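PDB 5J3U: protein Kinase A, which binds cyclic AMP through its regulatory domain and, as in related regulatory chains, probably restrains the kinase catalytic subunit until the nucleotide arrives. Local coordinates for residues I60-E65 against D110-G115; N67-I72 against A100-S105. One frame throughout, in Å; residues are numbered along the deposited sequence. Where two conformers were deposited one is given.

Interaction 1 (I60-E65 against D110-G115)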
# COMPACT_ATOMS: atom_id res chain seq x y z
N ILE A 60 -8.12 8.40 -9.02
CA ILE A 60 -8.12 7.97 -7.65
C ILE A 60 -9.39 8.47 -6.95
O ILE A 60 -9.89 9.55 -7.23
CB ILE A 60 -6.80 8.37 -6.95
CG1 ILE A 60 -6.74 7.74 -5.56
CG2 ILE A 60 -6.68 9.88 -6.85
CD1 ILE A 60 -5.34 7.64 -4.96
N VAL A 61 -9.92 7.66 -6.05
CA VAL A 61 -11.19 7.95 -5.46
C VAL A 61 -11.00 8.73 -4.18
O VAL A 61 -10.38 8.25 -3.28
CB VAL A 61 -11.97 6.65 -5.12
CG1 VAL A 61 -13.31 6.93 -4.49
CG2 VAL A 61 -12.17 5.82 -6.37
N GLN A 62 -11.56 9.93 -4.11
CA GLN A 62 -11.65 10.62 -2.81
C GLN A 62 -12.87 10.09 -2.01
O GLN A 62 -12.78 9.74 -0.82
CB GLN A 62 -11.66 12.14 -2.99
CG GLN A 62 -11.75 12.85 -1.65
CD GLN A 62 -11.67 14.34 -1.77
OE1 GLN A 62 -11.16 14.87 -2.74
NE2 GLN A 62 -12.21 15.03 -0.77
N SER A 63 -14.02 10.02 -2.67
CA SER A 63 -15.19 9.41 -2.02
C SER A 63 -16.07 8.75 -3.06
O SER A 63 -16.04 9.13 -4.22
CB SER A 63 -15.98 10.45 -1.24
OG SER A 63 -16.48 11.44 -2.14
N GLY A 64 -16.86 7.80 -2.59
CA GLY A 64 -17.76 7.02 -3.43
C GLY A 64 -17.26 5.62 -3.66
O GLY A 64 -16.14 5.27 -3.25
N GLU A 65 -18.10 4.81 -4.32
CA GLU A 65 -17.79 3.40 -4.65
C GLU A 65 -18.07 3.14 -6.12
O GLU A 65 -19.01 3.75 -6.68
CB GLU A 65 -18.62 2.44 -3.78
CG GLU A 65 -18.03 2.28 -2.37
CD GLU A 65 -18.65 1.14 -1.55
OE1 GLU A 65 -19.71 0.60 -1.95
OE2 GLU A 65 -18.06 0.79 -0.51
N ASP A 110 -16.41 11.33 -5.99
CA ASP A 110 -15.54 12.48 -6.09
C ASP A 110 -14.18 11.87 -6.40
O ASP A 110 -13.60 11.18 -5.56
CB ASP A 110 -15.54 13.22 -4.76
CG ASP A 110 -14.94 14.60 -4.87
OD1 ASP A 110 -14.53 14.97 -5.97
OD2 ASP A 110 -14.89 15.31 -3.83
N LEU A 111 -13.74 12.07 -7.63
CA LEU A 111 -12.51 11.49 -8.17
C LEU A 111 -11.50 12.59 -8.52
O LEU A 111 -11.87 13.76 -8.69
CB LEU A 111 -12.82 10.79 -9.50
CG LEU A 111 -14.01 9.78 -9.45
CD1 LEU A 111 -14.12 9.19 -10.84
CD2 LEU A 111 -13.85 8.70 -8.40
N TRP A 112 -10.26 12.18 -8.67
CA TRP A 112 -9.21 13.01 -9.19
C TRP A 112 -8.60 12.27 -10.33
O TRP A 112 -8.29 11.10 -10.23
CB TRP A 112 -8.16 13.28 -8.13
CG TRP A 112 -8.71 14.03 -6.99
CD1 TRP A 112 -9.23 13.54 -5.84
CD2 TRP A 112 -8.85 15.44 -6.93
NE1 TRP A 112 -9.69 14.56 -5.05
CE2 TRP A 112 -9.44 15.75 -5.68
CE3 TRP A 112 -8.51 16.49 -7.80
CZ2 TRP A 112 -9.67 17.06 -5.27
CZ3 TRP A 112 -8.74 17.77 -7.38
CH2 TRP A 112 -9.35 18.03 -6.14
N GLU A 113 -8.45 12.96 -11.42
CA GLU A 113 -8.01 12.40 -12.69
C GLU A 113 -6.57 12.83 -13.02
O GLU A 113 -6.25 14.01 -12.91
CB GLU A 113 -8.98 12.91 -13.77
CG GLU A 113 -8.59 12.52 -15.19
CD GLU A 113 -9.57 13.02 -16.25
OE1 GLU A 113 -10.76 13.12 -15.96
OE2 GLU A 113 -9.12 13.33 -17.37
N LEU A 114 -5.72 11.88 -13.45
CA LEU A 114 -4.37 12.14 -13.87
C LEU A 114 -4.16 11.70 -15.30
O LEU A 114 -4.42 10.52 -15.66
CB LEU A 114 -3.37 11.34 -13.00
CG LEU A 114 -1.87 11.55 -13.30
CD1 LEU A 114 -1.40 12.98 -13.04
CD2 LEU A 114 -1.02 10.63 -12.45
N GLY A 115 -3.64 12.61 -16.12
CA GLY A 115 -3.37 12.29 -17.52
C GLY A 115 -2.17 11.39 -17.77
O GLY A 115 -1.24 11.32 -16.96
O HOH W 1 -15.24 13.64 -1.36

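Interaction 2 (N67-I72 against A100-S105). With CMP (adenosine-3',5'-cyclic-monophosphate), chain C.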
# COMPACT_ATOMS: atom_id res chain seq x y z
N ASN A 67 -17.90 -0.10 -9.34
CA ASN A 67 -17.72 -1.51 -9.67
C ASN A 67 -16.90 -1.57 -10.92
O ASN A 67 -17.17 -0.83 -11.85
CB ASN A 67 -19.07 -2.18 -9.99
CG ASN A 67 -19.90 -2.42 -8.77
OD1 ASN A 67 -19.45 -2.32 -7.64
ND2 ASN A 67 -21.14 -2.78 -8.99
N CYS A 68 -15.94 -2.48 -10.93
CA CYS A 68 -15.15 -2.83 -12.13
C CYS A 68 -15.72 -4.17 -12.60
O CYS A 68 -15.92 -5.10 -11.76
CB CYS A 68 -13.68 -3.03 -11.78
SG CYS A 68 -12.95 -1.56 -10.98
N SER A 69 -16.00 -4.27 -13.90
CA SER A 69 -16.60 -5.48 -14.45
C SER A 69 -16.00 -5.89 -15.80
O SER A 69 -15.40 -5.05 -16.50
CB SER A 69 -18.10 -5.31 -14.59
OG SER A 69 -18.32 -4.34 -15.57
N LYS A 70 -16.13 -7.19 -16.12
CA LYS A 70 -15.68 -7.72 -17.43
C LYS A 70 -16.85 -8.35 -18.18
O LYS A 70 -17.67 -9.07 -17.59
CB LYS A 70 -14.60 -8.77 -17.24
CG LYS A 70 -13.28 -8.19 -16.78
CD LYS A 70 -12.33 -9.32 -16.39
CE LYS A 70 -10.88 -8.96 -16.58
NZ LYS A 70 -10.03 -10.17 -16.52
N LEU A 71 -16.88 -8.12 -19.50
CA LEU A 71 -17.96 -8.67 -20.31
C LEU A 71 -17.50 -10.07 -20.70
O LEU A 71 -16.60 -10.24 -21.53
CB LEU A 71 -18.27 -7.80 -21.54
CG LEU A 71 -19.41 -8.31 -22.46
CD1 LEU A 71 -20.70 -8.53 -21.67
CD2 LEU A 71 -19.60 -7.37 -23.64
N ILE A 72 -18.10 -11.07 -20.07
CA ILE A 72 -17.70 -12.46 -20.27
C ILE A 72 -18.97 -13.29 -20.49
O ILE A 72 -19.89 -13.31 -19.65
CB ILE A 72 -16.81 -13.00 -19.11
CG1 ILE A 72 -15.51 -12.18 -18.97
CG2 ILE A 72 -16.41 -14.46 -19.37
CD1 ILE A 72 -14.54 -12.63 -17.90
N ALA A 100 -8.98 -2.92 -19.44
CA ALA A 100 -9.17 -4.34 -19.13
C ALA A 100 -10.50 -4.66 -18.45
O ALA A 100 -10.80 -5.84 -18.19
CB ALA A 100 -8.05 -4.79 -18.23
N ALA A 101 -11.29 -3.65 -18.13
CA ALA A 101 -12.56 -3.78 -17.46
C ALA A 101 -13.34 -2.46 -17.67
O ALA A 101 -12.78 -1.44 -18.08
CB ALA A 101 -12.36 -4.04 -15.95
N THR A 102 -14.63 -2.52 -17.39
CA THR A 102 -15.54 -1.40 -17.40
C THR A 102 -15.69 -0.96 -15.94
O THR A 102 -15.78 -1.79 -15.03
CB THR A 102 -16.89 -1.87 -18.01
OG1 THR A 102 -16.73 -2.06 -19.42
CG2 THR A 102 -18.02 -0.94 -17.71
N VAL A 103 -15.72 0.34 -15.69
CA VAL A 103 -15.88 0.81 -14.35
C VAL A 103 -17.14 1.69 -14.29
O VAL A 103 -17.25 2.64 -15.05
CB VAL A 103 -14.65 1.62 -13.90
CG1 VAL A 103 -14.80 1.99 -12.44
CG2 VAL A 103 -13.38 0.85 -14.12
N THR A 104 -18.03 1.39 -13.36
CA THR A 104 -19.28 2.09 -13.22
C THR A 104 -19.47 2.53 -11.80
O THR A 104 -19.32 1.74 -10.89
CB THR A 104 -20.44 1.13 -13.68
OG1 THR A 104 -20.19 0.76 -15.03
CG2 THR A 104 -21.78 1.83 -13.66
N SER A 105 -19.88 3.77 -11.57
CA SER A 105 -20.13 4.21 -10.19
C SER A 105 -21.35 3.56 -9.60
O SER A 105 -22.37 3.39 -10.30
CB SER A 105 -20.30 5.72 -10.13
OG SER A 105 -21.27 6.16 -11.05
P CMP C . -7.67 -0.23 -16.77
O1P CMP C . -7.57 -1.56 -17.56
O2P CMP C . -6.90 0.93 -17.34
O5' CMP C . -9.25 0.08 -16.81
C5' CMP C . -10.11 -0.84 -16.14
C4' CMP C . -9.68 -0.92 -14.69
O4' CMP C . -10.45 -1.72 -13.84
C3' CMP C . -8.26 -1.40 -14.55
O3' CMP C . -7.40 -0.46 -15.19
C2' CMP C . -8.23 -1.52 -13.06
O2' CMP C . -7.90 -0.29 -12.44
C1' CMP C . -9.65 -1.94 -12.69
N9 CMP C . -9.74 -3.37 -12.31
C8 CMP C . -10.11 -3.81 -11.06
N7 CMP C . -10.05 -5.18 -11.02
C5 CMP C . -9.62 -5.60 -12.18
C6 CMP C . -9.35 -6.94 -12.75
N6 CMP C . -9.53 -8.06 -12.02
N1 CMP C . -8.92 -6.97 -14.01
C2 CMP C . -8.69 -5.86 -14.78
N3 CMP C . -8.94 -4.61 -14.33
C4 CMP C . -9.41 -4.42 -13.06
O HOH W 2 -18.93 -1.98 -14.20

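Interaction 1 (I60-E65 against D110-G115)
A classic beta bulge puts Q62 and S63 both opposite D110, so that one carbonyl oxygen, D110 O, takes two backbone N-H groups. Q62 N reaches it at 2.8 Å through a bent bond (138° at the hydrogen). S63 N lies 3.1 Å from D110 O, in a straighter bond directed at a lone pair. D110 N returns a bond to S63 O. Beyond the bulge the antiparallel pairing is regular, with I60 and W112 exchanging two backbone bonds and V61 facing L111 as a non-hydrogen-bonded pair.

At the bulge the Q62 side chain lies alongside the indole of W112. With CG anti to the backbone N (chi1 180°) and the chain extended, its amide lies within 4° of the ring plane; W112 NE1 donates to Q62 OE1 at 2.8 Å, in both the ring and the carbonyl planes. This edge-on bond satisfies the indole N-H and should limit rotation of both groups. Beside it, in the conformer given for D110, a water links S63 OG to D110 OD2. On the face shared by V61 and L111, V61 CG2 meets L111 CD2 at 3.9 Å, and both residues touch F88. The bulge lies where the chain turns a corner between the two sheets of the cyclic nucleotide-binding beta roll.

Interaction 2 (N67-I72 against A100-S105)
Four backbone hydrogen bonds join N67 to T104 and S69 to T102 in two antiparallel hydrogen-bonded pairs, the shortest running from S69 N to T102 O (2.7 Å). Just before the strand, A100 N gives cyclic AMP an almost straight bond, 2.7 Å to the phosphate oxygen O1P and 170° at the hydrogen. A water on the face carrying S69 and T104 donates to N67 O and to S69 OG, and is also bonded to T104 OG1. S69 OG has a further partner in E76, while T102 OG1 bonds to E51.

C68 and V103, the non-hydrogen-bonded pair between, turn to the nucleotide. C68 SG, anti to its own carbonyl carbon (chi1 -57°), sits 3.6 Å from C8 of the adenine and 4.0 Å from V103 CG2, the methyl that approaches the ribose O4'. A101 CB packs against S69 O at 3.3 Å and also faces O4'. K70, next after S69, extends to bring CE to 3.8 Å from adenine N1. One face is thus polar, with hydroxyls and a water, whereas small apolar groups line sugar and base on the other; the hydrogen bond from A100 goes to the phosphate, and E90, R99, G89 and A92 supply others to the nucleotide.

Overall arrangement
From the N terminus, the chain enters interaction 1 on strand 57-61, turns the corner and runs into strand 66-72, the first side of interaction 2. It then passes through strand 75-82, strand 87-88 and helix 91-95 before 100-105 returns to close the inner loop at interaction 2; strand 109-115 closes the outer one at interaction 1. The two contacts are therefore nested, not crossed, with centres about 16 Å apart. Each joins the middle two strands of a different four-stranded antiparallel sheet, and E65 packs on S105 where the sheets meet. Interaction 2 carries pocket residues for cyclic AMP, whereas in interaction 1 the V61 side chain stays about 10 Å from it.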